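Local coordinates for mitotic checkpoint control protein kinase BUB1 (Drosophila melanogaster, PDB 6JKK), which belongs to the mitotic checkpoint kinases and, through its protein kinase domain, probably binds ATP and phosphorylates protein substrates at the kinetochore, at residues D197-S202 and Q316-L321. Sequence-based numbering, arbitrary orientation.
Sequences DPNEVS and QLKCAL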
ATOM      1  N   ASP A 197      12.496 -12.464  12.941  1.00 47.95           N
ATOM      2  CA  ASP A 197      13.488 -11.653  12.237  1.00 48.00           C
ATOM      3  C   ASP A 197      12.800 -10.476  11.548  1.00 39.51           C
ATOM      4  O   ASP A 197      11.952 -10.673  10.692  1.00 43.29           O
ATOM      5  CB  ASP A 197      14.231 -12.521  11.216  1.00 56.10           C
ATOM      6  CG  ASP A 197      15.098 -11.714  10.276  1.00 63.14           C
ATOM      7  OD1 ASP A 197      15.228 -12.108   9.093  1.00 56.43           O
ATOM      8  OD2 ASP A 197      15.654 -10.688  10.722  1.00 67.23           O
ATOM      9  N   PRO A 198      13.153  -9.240  11.929  1.00 45.19           N
ATOM     10  CA  PRO A 198      12.449  -8.073  11.378  1.00 52.99           C
ATOM     11  C   PRO A 198      12.545  -7.918   9.849  1.00 52.68           C
ATOM     12  O   PRO A 198      11.807  -7.101   9.296  1.00 55.36           O
ATOM     13  CB  PRO A 198      13.138  -6.892  12.071  1.00 51.80           C
ATOM     14  CG  PRO A 198      13.661  -7.457  13.355  1.00 57.65           C
ATOM     15  CD  PRO A 198      14.061  -8.875  13.031  1.00 51.72           C
ATOM     16  N   ASN A 199      13.405  -8.696   9.190  1.00 48.79           N
ATOM     17  CA  ASN A 199      13.749  -8.458   7.781  1.00 35.27           C
ATOM     18  C   ASN A 199      12.989  -9.251   6.715  1.00 32.28           C
ATOM     19  O   ASN A 199      12.871  -8.787   5.577  1.00 33.00           O
ATOM     20  CB  ASN A 199      15.263  -8.607   7.558  1.00 36.97           C
ATOM     21  CG  ASN A 199      16.070  -7.600   8.350  1.00 37.50           C
ATOM     22  OD1 ASN A 199      15.589  -6.516   8.666  1.00 41.05           O
ATOM     23  ND2 ASN A 199      17.312  -7.954   8.671  1.00 37.47           N
ATOM     24  N   GLU A 200      12.499 -10.444   7.047  1.00 32.82           N
ATOM     25  CA  GLU A 200      11.664 -11.166   6.090  1.00 30.17           C
ATOM     26  C   GLU A 200      10.308 -10.484   6.035  1.00 32.55           C
ATOM     27  O   GLU A 200       9.713 -10.158   7.066  1.00 31.07           O
ATOM     28  CB  GLU A 200      11.530 -12.659   6.427  1.00 40.82           C
ATOM     29  CG  GLU A 200      10.412 -13.405   5.700  1.00 47.03           C
ATOM     30  CD  GLU A 200      10.670 -13.573   4.214  1.00 59.67           C
ATOM     31  OE1 GLU A 200      11.418 -14.502   3.835  1.00 62.08           O
ATOM     32  OE2 GLU A 200      10.120 -12.777   3.423  1.00 67.07           O
ATOM     33  N   VAL A 201       9.834 -10.240   4.822  1.00 32.44           N
ATOM     34  CA  VAL A 201       8.601  -9.496   4.641  1.00 23.86           C
ATOM     35  C   VAL A 201       7.394 -10.434   4.658  1.00 28.24           C
ATOM     36  O   VAL A 201       7.395 -11.483   4.007  1.00 28.51           O
ATOM     37  CB  VAL A 201       8.664  -8.623   3.361  1.00 46.96           C
ATOM     38  CG1 VAL A 201       9.976  -8.847   2.626  1.00 44.67           C
ATOM     39  CG2 VAL A 201       7.478  -8.880   2.443  1.00 49.47           C
ATOM     40  N   SER A 202       6.387 -10.066   5.443  1.00 20.75           N
ATOM     41  CA  SER A 202       5.130 -10.798   5.462  1.00 18.31           C
ATOM     42  C   SER A 202       4.004  -9.929   4.926  1.00 17.24           C
ATOM     43  O   SER A 202       2.875 -10.399   4.758  1.00 15.27           O
ATOM     44  CB  SER A 202       4.801 -11.273   6.874  1.00 20.48           C
ATOM     45  OG  SER A 202       5.802 -12.147   7.361  1.00 25.85           O
ATOM     46  N   GLN A 316      16.166   2.447  14.230  1.00 18.52           N
ATOM     47  CA  GLN A 316      15.628   2.840  15.526  1.00 20.87           C
ATOM     48  C   GLN A 316      14.674   1.778  16.058  1.00 18.01           C
ATOM     49  O   GLN A 316      14.735   1.415  17.238  1.00 18.98           O
ATOM     50  CB  GLN A 316      14.939   4.206  15.443  1.00 26.40           C
ATOM     51  CG  GLN A 316      15.902   5.370  15.174  1.00 30.81           C
ATOM     52  CD  GLN A 316      15.266   6.718  15.455  1.00 41.65           C
ATOM     53  OE1 GLN A 316      14.683   6.930  16.523  1.00 42.41           O
ATOM     54  NE2 GLN A 316      15.369   7.635  14.499  1.00 41.49           N
ATOM     55  N   LEU A 317      13.804   1.282  15.181  1.00 16.24           N
ATOM     56  CA  LEU A 317      12.850   0.242  15.542  1.00 20.84           C
ATOM     57  C   LEU A 317      13.535  -1.075  15.913  1.00 20.58           C
ATOM     58  O   LEU A 317      13.144  -1.726  16.883  1.00 21.91           O
ATOM     59  CB  LEU A 317      11.849   0.027  14.404  1.00 16.78           C
ATOM     60  CG  LEU A 317      10.874   1.177  14.163  1.00 15.66           C
ATOM     61  CD1 LEU A 317      10.271   1.090  12.758  1.00 11.97           C
ATOM     62  CD2 LEU A 317       9.772   1.170  15.220  1.00 19.26           C
ATOM     63  N   LYS A 318      14.547  -1.465  15.145  1.00 17.90           N
ATOM     64  CA  LYS A 318      15.280  -2.697  15.424  1.00 20.30           C
ATOM     65  C   LYS A 318      15.972  -2.634  16.782  1.00 18.93           C
ATOM     66  O   LYS A 318      16.068  -3.642  17.489  1.00 21.45           O
ATOM     67  CB  LYS A 318      16.334  -2.936  14.352  1.00 20.06           C
ATOM     68  CG  LYS A 318      15.791  -2.925  12.947  1.00 27.60           C
ATOM     69  CD  LYS A 318      15.446  -4.294  12.455  1.00 39.60           C
ATOM     70  CE  LYS A 318      16.017  -4.489  11.066  1.00 28.61           C
ATOM     71  NZ  LYS A 318      17.385  -3.913  11.050  1.00 39.46           N
ATOM     72  N   CYS A 319      16.471  -1.453  17.136  1.00 20.27           N
ATOM     73  CA  CYS A 319      17.155  -1.270  18.415  1.00 22.11           C
ATOM     74  C   CYS A 319      16.183  -1.462  19.573  1.00 22.15           C
ATOM     75  O   CYS A 319      16.520  -2.060  20.589  1.00 23.69           O
ATOM     76  CB  CYS A 319      17.781   0.121  18.503  1.00 24.41           C
ATOM     77  SG  CYS A 319      19.274   0.332  17.515  1.00 26.13           S
ATOM     78  N   ALA A 320      14.970  -0.951  19.408  1.00 20.70           N
ATOM     79  CA  ALA A 320      13.956  -1.092  20.438  1.00 20.86           C
ATOM     80  C   ALA A 320      13.518  -2.549  20.541  1.00 20.32           C
ATOM     81  O   ALA A 320      13.332  -3.074  21.642  1.00 24.02           O
ATOM     82  CB  ALA A 320      12.765  -0.185  20.143  1.00 19.70           C
ATOM     83  N   LEU A 321      13.328  -3.188  19.389  1.00 18.74           N
ATOM     84  CA  LEU A 321      12.974  -4.604  19.341  1.00 22.26           C
ATOM     85  C   LEU A 321      14.050  -5.454  20.018  1.00 24.65           C
ATOM     86  O   LEU A 321      13.749  -6.435  20.704  1.00 22.28           O
ATOM     87  CB  LEU A 321      12.754  -5.052  17.890  1.00 18.74           C
ATOM     88  CG  LEU A 321      11.450  -4.571  17.243  1.00 22.91           C
ATOM     89  CD1 LEU A 321      11.530  -4.635  15.726  1.00 21.47           C
ATOM     90  CD2 LEU A 321      10.267  -5.389  17.738  1.00 14.81           C
TER
HETATM   91  O   HOH W   1      19.311  -6.059   9.895  1.00 30.98           O
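Pro198 and Lys318 meet carbon to carbon: the lysine chain slants across the CB-CG edge of the proline ring, with Lys318 CD 3.5 Å from Pro198 CB, slightly tighter than ordinary van der Waals contact. Farther along the helix, Leu321 adds a looser apolar touch, its CD1 4.3 Å from Pro198 CG. Lys318 leaves the helix with CG beside its backbone N (chi1 -54°) and then bends at each later torsion, which carries its end past the proline to the amide of Asn199. There the two side chains run at about a right angle, and Asn199 OD1 sits 3.2 Å from Lys318 CE, whereas the ammonium NZ is turned away from that oxygen to a water. The water accepts from Lys318 NZ at 3.1 Å and from Asn199 ND2 at 3.0 Å, bridging the two nitrogens, while OD1 accepts a hydrogen bond from Arg314. Cutting Lys318 back to an alanine would probably uncover the CB-CG edge of Pro198 and take from the water one of its two donors in this bridge. Pro198 and Asn199 form the middle of a type I turn from Asp197 to Glu200, with a weak hydrogen bond from Asn199 N to Asp197 OD2. This turn, in the C-lobe loop between strands 188-190 and 203-205, thus rests on helix 310-322, whose Leu317 packs against helices 156-175 and 288-299.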